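Local coordinates for protein xyloglucan-specific endo-beta-1,4-glucanase BoGH9A (Bacteroides ovatus, PDB 6DHT) that cleaves the beta-1,4-glucan backbone of xyloglucan internally, releasing xyloglucan oligosaccharides, at residues Ile204-Ser207 against Asn208-Thr211; Tyr315-Asn318 against Leu319-Lys323; Lys405-Leu408 against Leu409-Ala412. All coordinates share one frame; numbering follows the deposited sequence.

How the contacts relate
The three contacts come in series along the chain within the glycosyl hydrolase family 9 region. Contact 1 is a calcium-binding loop between helices 194-199 and 213-226. Contact 2 is built round the short helix 317-321 and its N-cap. Contact 3 is a stretch of the long helix 395-416. None touches another. The centres of contacts 1 and 2 are about 42 Å apart, and the centre of contact 3 is about 38 Å from each of theirs. They are separate local elements of one helix-rich catalytic domain, each held by its own neighbours. Contact 2 comes nearest to the predicted nucleophile Asp171, whose side chain is about 10 Å from that of Gln317; contacts 1 and 3 lie farther away.

Contact 1 of 3, residues Ile204-Ser207 against Asn208-Thr211; sequences IPES and NNHT. With CA (calcium ion), chain D; EDO (1,2-ethanediol), chain H.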
ATOM      1  N   ILE A 204      19.126  -0.200  -3.696  1.00 16.60           N
ATOM      2  CA  ILE A 204      19.142  -1.117  -2.568  1.00 15.16           C
ATOM      3  C   ILE A 204      20.323  -2.076  -2.771  1.00 19.69           C
ATOM      4  O   ILE A 204      20.908  -2.112  -3.850  1.00 19.75           O
ATOM      5  CB  ILE A 204      17.815  -1.901  -2.437  1.00 16.48           C
ATOM      6  CG1 ILE A 204      17.431  -2.582  -3.759  1.00 18.76           C
ATOM      7  CG2 ILE A 204      16.708  -0.972  -1.976  1.00 18.38           C
ATOM      8  CD1 ILE A 204      16.268  -3.541  -3.649  1.00 19.47           C
ATOM      9  N   PRO A 205      20.689  -2.850  -1.746  1.00 18.96           N
ATOM     10  CA  PRO A 205      21.853  -3.730  -1.897  1.00 20.59           C
ATOM     11  C   PRO A 205      21.729  -4.680  -3.092  1.00 24.50           C
ATOM     12  O   PRO A 205      22.746  -5.096  -3.664  1.00 22.81           O
ATOM     13  CB  PRO A 205      21.901  -4.473  -0.561  1.00 24.66           C
ATOM     14  CG  PRO A 205      21.284  -3.516   0.399  1.00 19.71           C
ATOM     15  CD  PRO A 205      20.179  -2.860  -0.370  1.00 18.19           C
ATOM     16  N   GLU A 206      20.495  -4.974  -3.486  1.00 17.29           N
ATOM     17  CA  GLU A 206      20.227  -5.950  -4.536  1.00 17.40           C
ATOM     18  C   GLU A 206      20.041  -5.287  -5.910  1.00 19.30           C
ATOM     19  O   GLU A 206      19.595  -5.946  -6.861  1.00 18.06           O
ATOM     20  CB  GLU A 206      19.009  -6.814  -4.174  1.00 19.32           C
ATOM     21  CG  GLU A 206      19.107  -7.500  -2.789  1.00 18.05           C
ATOM     22  CD  GLU A 206      18.803  -6.589  -1.593  1.00 20.89           C
ATOM     23  OE1 GLU A 206      18.345  -5.435  -1.778  1.00 20.84           O
ATOM     24  OE2 GLU A 206      19.021  -7.055  -0.438  1.00 23.28           O
ATOM     25  N   SER A 207      20.382  -4.008  -6.023  1.00 18.61           N
ATOM     26  CA  SER A 207      20.158  -3.282  -7.271  1.00 18.56           C
ATOM     27  C   SER A 207      21.064  -3.717  -8.422  1.00 21.49           C
ATOM     28  O   SER A 207      20.776  -3.400  -9.569  1.00 23.73           O
ATOM     29  CB  SER A 207      20.273  -1.770  -7.093  1.00 20.82           C
ATOM     30  OG  SER A 207      19.150  -1.255  -6.377  1.00 19.31           O
ATOM     31  N   ASN A 208      22.134  -4.450  -8.131  1.00 20.70           N
ATOM     32  CA  ASN A 208      23.049  -4.860  -9.208  1.00 26.13           C
ATOM     33  C   ASN A 208      23.000  -6.346  -9.531  1.00 28.41           C
ATOM     34  O   ASN A 208      23.862  -6.851 -10.251  1.00 30.92           O
ATOM     35  CB  ASN A 208      24.477  -4.401  -8.904  1.00 25.64           C
ATOM     36  CG  ASN A 208      24.614  -2.884  -8.938  1.00 38.49           C
ATOM     37  OD1 ASN A 208      25.186  -2.282  -8.032  1.00 48.46           O
ATOM     38  ND2 ASN A 208      24.063  -2.257  -9.975  1.00 42.80           N
ATOM     39  N   ASN A 209      21.978  -7.040  -9.046  1.00 23.53           N
ATOM     40  CA  ASN A 209      21.803  -8.442  -9.398  1.00 20.59           C
ATOM     41  C   ASN A 209      20.937  -8.573 -10.653  1.00 19.84           C
ATOM     42  O   ASN A 209      20.717  -7.591 -11.347  1.00 24.30           O
ATOM     43  CB  ASN A 209      21.264  -9.255  -8.221  1.00 24.12           C
ATOM     44  CG  ASN A 209      19.820  -8.936  -7.875  1.00 22.12           C
ATOM     45  OD1 ASN A 209      19.095  -8.260  -8.622  1.00 18.82           O
ATOM     46  ND2 ASN A 209      19.395  -9.450  -6.736  1.00 20.71           N
ATOM     47  N   HIS A 210      20.423  -9.772 -10.913  1.00 21.49           N
ATOM     48  CA  HIS A 210      19.660 -10.037 -12.133  1.00 21.39           C
ATOM     49  C   HIS A 210      18.150 -10.100 -11.926  1.00 21.06           C
ATOM     50  O   HIS A 210      17.411 -10.592 -12.784  1.00 24.08           O
ATOM     51  CB  HIS A 210      20.139 -11.352 -12.776  1.00 28.18           C
ATOM     52  CG  HIS A 210      21.488 -11.250 -13.414  1.00 34.17           C
ATOM     53  ND1 HIS A 210      22.642 -11.051 -12.687  1.00 42.86           N
ATOM     54  CD2 HIS A 210      21.866 -11.303 -14.712  1.00 43.28           C
ATOM     55  CE1 HIS A 210      23.673 -10.987 -13.511  1.00 42.50           C
ATOM     56  NE2 HIS A 210      23.228 -11.140 -14.745  1.00 50.88           N
ATOM     57  N   THR A 211      17.692  -9.581 -10.783  1.00 19.92           N
ATOM     58  CA  THR A 211      16.298  -9.716 -10.378  1.00 17.98           C
ATOM     59  C   THR A 211      15.700  -8.310 -10.246  1.00 16.47           C
ATOM     60  O   THR A 211      16.379  -7.407  -9.759  1.00 17.09           O
ATOM     61  CB  THR A 211      16.198 -10.444  -9.056  1.00 17.65           C
ATOM     62  OG1 THR A 211      16.834 -11.734  -9.187  1.00 18.45           O
ATOM     63  CG2 THR A 211      14.746 -10.682  -8.688  1.00 19.60           C
TER
HETATM   64 CA    CA D 603      17.780  -6.322  -8.318  1.00 17.76          CA
HETATM   65  C1  EDO H 607      17.631  -6.518 -14.324  1.00 37.96           C
HETATM   66  O1  EDO H 607      18.136  -6.762 -13.007  1.00 46.55           O
HETATM   67  C2  EDO H 607      16.280  -7.210 -14.428  1.00 36.64           C
HETATM   68  O2  EDO H 607      15.407  -6.596 -13.481  1.00 38.42           O
HETATM   69  O   HOH W   1      18.883  -5.529 -10.251  1.00 22.17           O
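Glu206 and Asn209 meet at a calcium ion, in a loop built from two type I beta turns and an Asx turn. The inner side is tight. Glu206 O and Asn209 OD1 lie 3.0 Å apart because both bind the metal. Thr211 O and water 1 are further ligands, and Asp213 and Asp216 complete the site. Asn209 CG lies between its backbone N and carbonyl carbon (chi1 70°), which brings the amide beside Glu206 and lets OD1 reach the ion. That oxygen also accepts from Thr211 N at 2.9 Å, closing the Asx turn. The donor stands well above the carbonyl plane. The backbone bond from Asn209 N to Glu206 O is weak, at 3.4 Å. Ser207 OG accepts from Ile204 N at 2.9 Å and is also bonded to Asp213, tying the first turn to the metal site. The Glu206 chain bends at chi2, and its carboxylate leads away to a salt bridge with Arg119. The outer side is looser. Asn208 and His210 are exposed, and O1 of a 1,2-ethanediol, probably from the crystallisation liquor, gives Asn209 O a weak hydrogen bond. Water 1, 2.4 Å from the calcium, donates to Asn209 O at 3.0 Å.

Contact 2 of 3, residues Tyr315-Asn318 against Leu319-Lys323; sequences YNQN and LLNQK
Asn316 caps the short helix 317-321 from its N-cap position. Its OD1 accepts from Leu319 N at 3.0 Å. The N-H points almost straight at the oxygen (167°), but the donor sits above the amide plane, not on a lone pair. CG of Asn316 is anti to the backbone N (chi1 -169°), which puts the amide beside the helix start, where OD1 can meet Leu319 N. The same amide rests against the Leu319 side chain: Asn316 CG is 3.6 Å from Leu319 CG. The backbone of Asn316 adds a second bond, since its O accepts from Leu320 N at 3.1 Å. One residue on, Gln317 O accepts from Asn321 N at 2.9 Å. The next bond, from Gln322 N to Asn318 O, is weak.

On the inner side, Leu320 CD1 reaches Tyr315 CE1 at 3.6 Å and meets the ring obliquely. The hydroxyl of this tyrosine donates to Gln317 OE1 at 2.8 Å. It lies in the carbonyl plane, on a lone pair of the amide oxygen.

Farther out, residues elsewhere in the chain hold these groups. Lys239 also bonds to Gln317 OE1, and Gln317 NE2 donates to Thr330 O. His238 stacks on the Tyr315 ring, and Ile328 N donates to Asn321 OD1. With OE1 and NE2 both engaged, the rotation of the Gln317 amide is probably fixed. The side-chain OD1 of Asn316 satisfies the N-H of Leu319 in the first turn, where N-H groups ordinarily lack a helical partner.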
ATOM      1  N   TYR A 315      -7.701 -15.366  14.919  1.00 26.71           N
ATOM      2  CA  TYR A 315      -6.811 -14.809  15.914  1.00 30.79           C
ATOM      3  C   TYR A 315      -7.598 -13.830  16.740  1.00 24.95           C
ATOM      4  O   TYR A 315      -7.909 -12.730  16.287  1.00 25.04           O
ATOM      5  CB  TYR A 315      -5.612 -14.078  15.296  1.00 30.27           C
ATOM      6  CG  TYR A 315      -4.636 -13.620  16.365  1.00 23.50           C
ATOM      7  CD1 TYR A 315      -3.740 -14.518  16.919  1.00 24.45           C
ATOM      8  CD2 TYR A 315      -4.614 -12.309  16.812  1.00 23.52           C
ATOM      9  CE1 TYR A 315      -2.848 -14.127  17.900  1.00 22.08           C
ATOM     10  CE2 TYR A 315      -3.728 -11.907  17.796  1.00 22.87           C
ATOM     11  CZ  TYR A 315      -2.850 -12.826  18.340  1.00 22.01           C
ATOM     12  OH  TYR A 315      -1.959 -12.456  19.320  1.00 25.38           O
ATOM     13  N   ASN A 316      -7.937 -14.244  17.957  1.00 34.23           N
ATOM     14  CA  ASN A 316      -8.573 -13.361  18.926  1.00 35.77           C
ATOM     15  C   ASN A 316      -7.623 -13.144  20.092  1.00 34.81           C
ATOM     16  O   ASN A 316      -7.345 -14.075  20.856  1.00 32.52           O
ATOM     17  CB  ASN A 316      -9.891 -13.959  19.428  1.00 36.76           C
ATOM     18  CG  ASN A 316     -10.700 -12.971  20.229  1.00 32.65           C
ATOM     19  OD1 ASN A 316     -10.200 -12.371  21.172  1.00 32.91           O
ATOM     20  ND2 ASN A 316     -11.950 -12.765  19.832  1.00 39.83           N
ATOM     21  N   GLN A 317      -7.126 -11.921  20.226  1.00 32.50           N
ATOM     22  CA  GLN A 317      -6.059 -11.658  21.182  1.00 31.74           C
ATOM     23  C   GLN A 317      -6.593 -11.659  22.609  1.00 32.84           C
ATOM     24  O   GLN A 317      -5.934 -12.150  23.522  1.00 31.60           O
ATOM     25  CB  GLN A 317      -5.381 -10.322  20.893  1.00 28.18           C
ATOM     26  CG  GLN A 317      -4.049 -10.182  21.593  1.00 28.95           C
ATOM     27  CD  GLN A 317      -3.089  -9.313  20.812  1.00 23.51           C
ATOM     28  OE1 GLN A 317      -2.248  -9.817  20.069  1.00 26.48           O
ATOM     29  NE2 GLN A 317      -3.200  -8.017  20.987  1.00 24.92           N
ATOM     30  N   ASN A 318      -7.768 -11.080  22.792  1.00 33.17           N
ATOM     31  CA  ASN A 318      -8.412 -11.087  24.104  1.00 35.35           C
ATOM     32  C   ASN A 318      -8.598 -12.509  24.638  1.00 42.14           C
ATOM     33  O   ASN A 318      -8.287 -12.786  25.800  1.00 36.45           O
ATOM     34  CB  ASN A 318      -9.744 -10.341  24.048  1.00 37.64           C
ATOM     35  CG  ASN A 318      -9.580  -8.831  24.219  1.00 55.48           C
ATOM     36  OD1 ASN A 318      -8.458  -8.320  24.299  1.00 58.38           O
ATOM     37  ND2 ASN A 318     -10.701  -8.112  24.275  1.00 59.05           N
ATOM     38  N   LEU A 319      -9.081 -13.422  23.800  1.00 34.66           N
ATOM     39  CA  LEU A 319      -9.243 -14.805  24.232  1.00 34.71           C
ATOM     40  C   LEU A 319      -7.909 -15.479  24.481  1.00 40.84           C
ATOM     41  O   LEU A 319      -7.791 -16.327  25.359  1.00 39.62           O
ATOM     42  CB  LEU A 319     -10.010 -15.610  23.195  1.00 34.44           C
ATOM     43  CG  LEU A 319     -11.441 -15.174  22.926  1.00 42.92           C
ATOM     44  CD1 LEU A 319     -12.061 -16.163  21.961  1.00 42.17           C
ATOM     45  CD2 LEU A 319     -12.257 -15.071  24.218  1.00 45.16           C
ATOM     46  N   LEU A 320      -6.904 -15.114  23.695  1.00 34.01           N
ATOM     47  CA  LEU A 320      -5.581 -15.686  23.843  1.00 30.63           C
ATOM     48  C   LEU A 320      -5.019 -15.273  25.197  1.00 34.95           C
ATOM     49  O   LEU A 320      -4.392 -16.071  25.894  1.00 34.86           O
ATOM     50  CB  LEU A 320      -4.681 -15.190  22.709  1.00 34.35           C
ATOM     51  CG  LEU A 320      -3.251 -15.716  22.627  1.00 32.46           C
ATOM     52  CD1 LEU A 320      -2.781 -15.677  21.169  1.00 34.15           C
ATOM     53  CD2 LEU A 320      -2.305 -14.904  23.504  1.00 31.80           C
ATOM     54  N   ASN A 321      -5.258 -14.020  25.565  1.00 31.50           N
ATOM     55  CA  ASN A 321      -4.713 -13.475  26.803  1.00 32.69           C
ATOM     56  C   ASN A 321      -5.357 -14.080  28.053  1.00 41.86           C
ATOM     57  O   ASN A 321      -4.775 -14.026  29.134  1.00 40.68           O
ATOM     58  CB  ASN A 321      -4.847 -11.955  26.800  1.00 34.85           C
ATOM     59  CG  ASN A 321      -3.875 -11.290  25.842  1.00 26.29           C
ATOM     60  OD1 ASN A 321      -2.857 -11.874  25.484  1.00 29.62           O
ATOM     61  ND2 ASN A 321      -4.169 -10.050  25.461  1.00 30.97           N
ATOM     62  N   GLN A 322      -6.547 -14.654  27.899  1.00 38.74           N
ATOM     63  CA  GLN A 322      -7.234 -15.314  29.011  1.00 36.72           C
ATOM     64  C   GLN A 322      -6.722 -16.715  29.263  1.00 42.20           C
ATOM     65  O   GLN A 322      -7.010 -17.301  30.304  1.00 49.36           O
ATOM     66  CB  GLN A 322      -8.724 -15.374  28.728  1.00 34.79           C
ATOM     67  CG  GLN A 322      -9.367 -14.017  28.773  1.00 38.20           C
ATOM     68  CD  GLN A 322     -10.852 -14.064  28.525  1.00 44.93           C
ATOM     69  OE1 GLN A 322     -11.386 -15.074  28.065  1.00 53.23           O
ATOM     70  NE2 GLN A 322     -11.533 -12.967  28.831  1.00 45.02           N
ATOM     71  N   LYS A 323      -5.965 -17.253  28.314  1.00 40.13           N
ATOM     72  CA  LYS A 323      -5.528 -18.633  28.369  1.00 35.95           C
ATOM     73  C   LYS A 323      -4.022 -18.770  28.477  1.00 43.07           C
ATOM     74  O   LYS A 323      -3.517 -19.832  28.860  1.00 43.01           O
ATOM     75  CB  LYS A 323      -5.976 -19.376  27.115  1.00 37.70           C
ATOM     76  CG  LYS A 323      -7.475 -19.556  26.997  1.00 42.27           C
ATOM     77  CD  LYS A 323      -7.860 -20.385  25.777  1.00 41.23           C
ATOM     78  CE  LYS A 323      -7.204 -21.756  25.794  1.00 44.06           C
ATOM     79  NZ  LYS A 323      -7.746 -22.654  24.734  1.00 51.85           N
TER

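Contact 3 of 3, residues Lys405-Leu408 against Leu409-Ala412; sequences KTEL and LKYA
Lys405 lies against Leu409 one turn along the alpha helix 395-416. Its CG and CE each come to 4.1 Å from Leu409 CD1, so the aliphatic chain does the touching. Lys405 is extended throughout and its NZ bonds to Gln457 O, while Leu409 packs on helices 439-458 and 461-474, which places this side of the helix against its neighbours.

Thr406 lies side by side with Lys410. Its CG2 is 3.9 Å from Lys410 CE, while its OG1 bonds back to Asp402 O.

Glu407 forms a salt bridge with the same lysine, Lys410. The glutamate chain bends about its CB-CG bond (chi2 -49°) and brings OE2 to 3.2 Å from Lys410 NZ. The ammonium comes from the syn side, 19° out of the carboxylate plane. A leucine in place of Glu407 would probably leave the Lys410 ammonium without this charged mate and its chain freer to swing.

Leu408 is buried, and its side chain touches Tyr370 and Leu387. Leu408 O lies at the edge of the Tyr411 ring, near its plane, 4.0 Å from Tyr411 CD1. The same Leu408 O accepts the backbone bond from Ala412 N at 2.9 Å.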
ATOM      1  N   LYS A 405     -15.216  -9.161 -13.737  1.00 18.59           N
ATOM      2  CA  LYS A 405     -15.020  -7.904 -14.442  1.00 18.48           C
ATOM      3  C   LYS A 405     -16.274  -7.051 -14.353  1.00 19.51           C
ATOM      4  O   LYS A 405     -16.205  -5.851 -14.050  1.00 19.39           O
ATOM      5  CB  LYS A 405     -14.671  -8.159 -15.907  1.00 19.51           C
ATOM      6  CG  LYS A 405     -14.630  -6.913 -16.789  1.00 21.08           C
ATOM      7  CD  LYS A 405     -14.125  -7.268 -18.170  1.00 22.00           C
ATOM      8  CE  LYS A 405     -14.390  -6.147 -19.161  1.00 24.01           C
ATOM      9  NZ  LYS A 405     -13.978  -6.517 -20.534  1.00 26.36           N
ATOM     10  N   THR A 406     -17.433  -7.652 -14.586  1.00 20.23           N
ATOM     11  CA  THR A 406     -18.699  -6.939 -14.475  1.00 23.11           C
ATOM     12  C   THR A 406     -18.836  -6.274 -13.107  1.00 22.16           C
ATOM     13  O   THR A 406     -19.240  -5.112 -13.018  1.00 23.93           O
ATOM     14  CB  THR A 406     -19.880  -7.889 -14.744  1.00 25.25           C
ATOM     15  OG1 THR A 406     -19.779  -8.335 -16.094  1.00 26.54           O
ATOM     16  CG2 THR A 406     -21.213  -7.195 -14.563  1.00 29.88           C
ATOM     17  N   GLU A 407     -18.485  -6.987 -12.044  1.00 17.94           N
ATOM     18  CA  GLU A 407     -18.597  -6.436 -10.697  1.00 22.41           C
ATOM     19  C   GLU A 407     -17.590  -5.323 -10.480  1.00 21.06           C
ATOM     20  O   GLU A 407     -17.928  -4.300  -9.878  1.00 18.83           O
ATOM     21  CB  GLU A 407     -18.447  -7.514  -9.635  1.00 20.85           C
ATOM     22  CG  GLU A 407     -19.644  -8.475  -9.555  1.00 24.20           C
ATOM     23  CD  GLU A 407     -20.996  -7.749  -9.499  1.00 39.36           C
ATOM     24  OE1 GLU A 407     -21.140  -6.800  -8.685  1.00 34.86           O
ATOM     25  OE2 GLU A 407     -21.909  -8.115 -10.280  1.00 36.94           O
ATOM     26  N   LEU A 408     -16.384  -5.460 -11.019  1.00 18.04           N
ATOM     27  CA  LEU A 408     -15.397  -4.379 -10.900  1.00 19.00           C
ATOM     28  C   LEU A 408     -15.917  -3.107 -11.567  1.00 18.23           C
ATOM     29  O   LEU A 408     -15.781  -1.982 -11.025  1.00 18.23           O
ATOM     30  CB  LEU A 408     -14.077  -4.774 -11.526  1.00 18.10           C
ATOM     31  CG  LEU A 408     -13.030  -3.673 -11.724  1.00 18.46           C
ATOM     32  CD1 LEU A 408     -12.540  -3.128 -10.430  1.00 16.16           C
ATOM     33  CD2 LEU A 408     -11.875  -4.184 -12.547  1.00 20.67           C
ATOM     34  N   LEU A 409     -16.550  -3.249 -12.718  1.00 16.67           N
ATOM     35  CA  LEU A 409     -17.017  -2.091 -13.474  1.00 17.32           C
ATOM     36  C   LEU A 409     -18.225  -1.443 -12.819  1.00 22.26           C
ATOM     37  O   LEU A 409     -18.400  -0.217 -12.911  1.00 21.44           O
ATOM     38  CB  LEU A 409     -17.332  -2.487 -14.904  1.00 19.63           C
ATOM     39  CG  LEU A 409     -16.085  -2.947 -15.655  1.00 20.66           C
ATOM     40  CD1 LEU A 409     -16.459  -3.266 -17.091  1.00 22.37           C
ATOM     41  CD2 LEU A 409     -14.954  -1.925 -15.626  1.00 24.90           C
ATOM     42  N   LYS A 410     -19.051  -2.242 -12.166  1.00 20.04           N
ATOM     43  CA  LYS A 410     -20.199  -1.727 -11.431  1.00 23.61           C
ATOM     44  C   LYS A 410     -19.712  -0.859 -10.284  1.00 20.38           C
ATOM     45  O   LYS A 410     -20.258   0.219 -10.026  1.00 22.27           O
ATOM     46  CB  LYS A 410     -21.041  -2.866 -10.865  1.00 24.92           C
ATOM     47  CG  LYS A 410     -21.975  -3.501 -11.854  1.00 35.17           C
ATOM     48  CD  LYS A 410     -22.899  -4.476 -11.128  1.00 44.01           C
ATOM     49  CE  LYS A 410     -23.679  -5.331 -12.110  1.00 53.96           C
ATOM     50  NZ  LYS A 410     -24.351  -6.488 -11.450  1.00 60.50           N
ATOM     51  N   TYR A 411     -18.698  -1.350  -9.578  1.00 17.76           N
ATOM     52  CA  TYR A 411     -18.066  -0.609  -8.494  1.00 18.90           C
ATOM     53  C   TYR A 411     -17.475   0.682  -9.039  1.00 18.75           C
ATOM     54  O   TYR A 411     -17.708   1.749  -8.447  1.00 19.51           O
ATOM     55  CB  TYR A 411     -16.992  -1.469  -7.815  1.00 17.54           C
ATOM     56  CG  TYR A 411     -15.983  -0.705  -6.989  1.00 16.87           C
ATOM     57  CD1 TYR A 411     -14.836  -0.224  -7.570  1.00 17.36           C
ATOM     58  CD2 TYR A 411     -16.168  -0.525  -5.645  1.00 19.17           C
ATOM     59  CE1 TYR A 411     -13.898   0.457  -6.824  1.00 19.54           C
ATOM     60  CE2 TYR A 411     -15.247   0.157  -4.890  1.00 19.88           C
ATOM     61  CZ  TYR A 411     -14.110   0.640  -5.497  1.00 19.24           C
ATOM     62  OH  TYR A 411     -13.184   1.325  -4.730  1.00 20.46           O
ATOM     63  N   ALA A 412     -16.731   0.606 -10.137  1.00 18.24           N
ATOM     64  CA  ALA A 412     -16.014   1.754 -10.688  1.00 18.77           C
ATOM     65  C   ALA A 412     -16.982   2.837 -11.143  1.00 21.97           C
ATOM     66  O   ALA A 412     -16.767   4.019 -10.907  1.00 19.89           O
ATOM     67  CB  ALA A 412     -15.131   1.342 -11.837  1.00 17.74           C
TER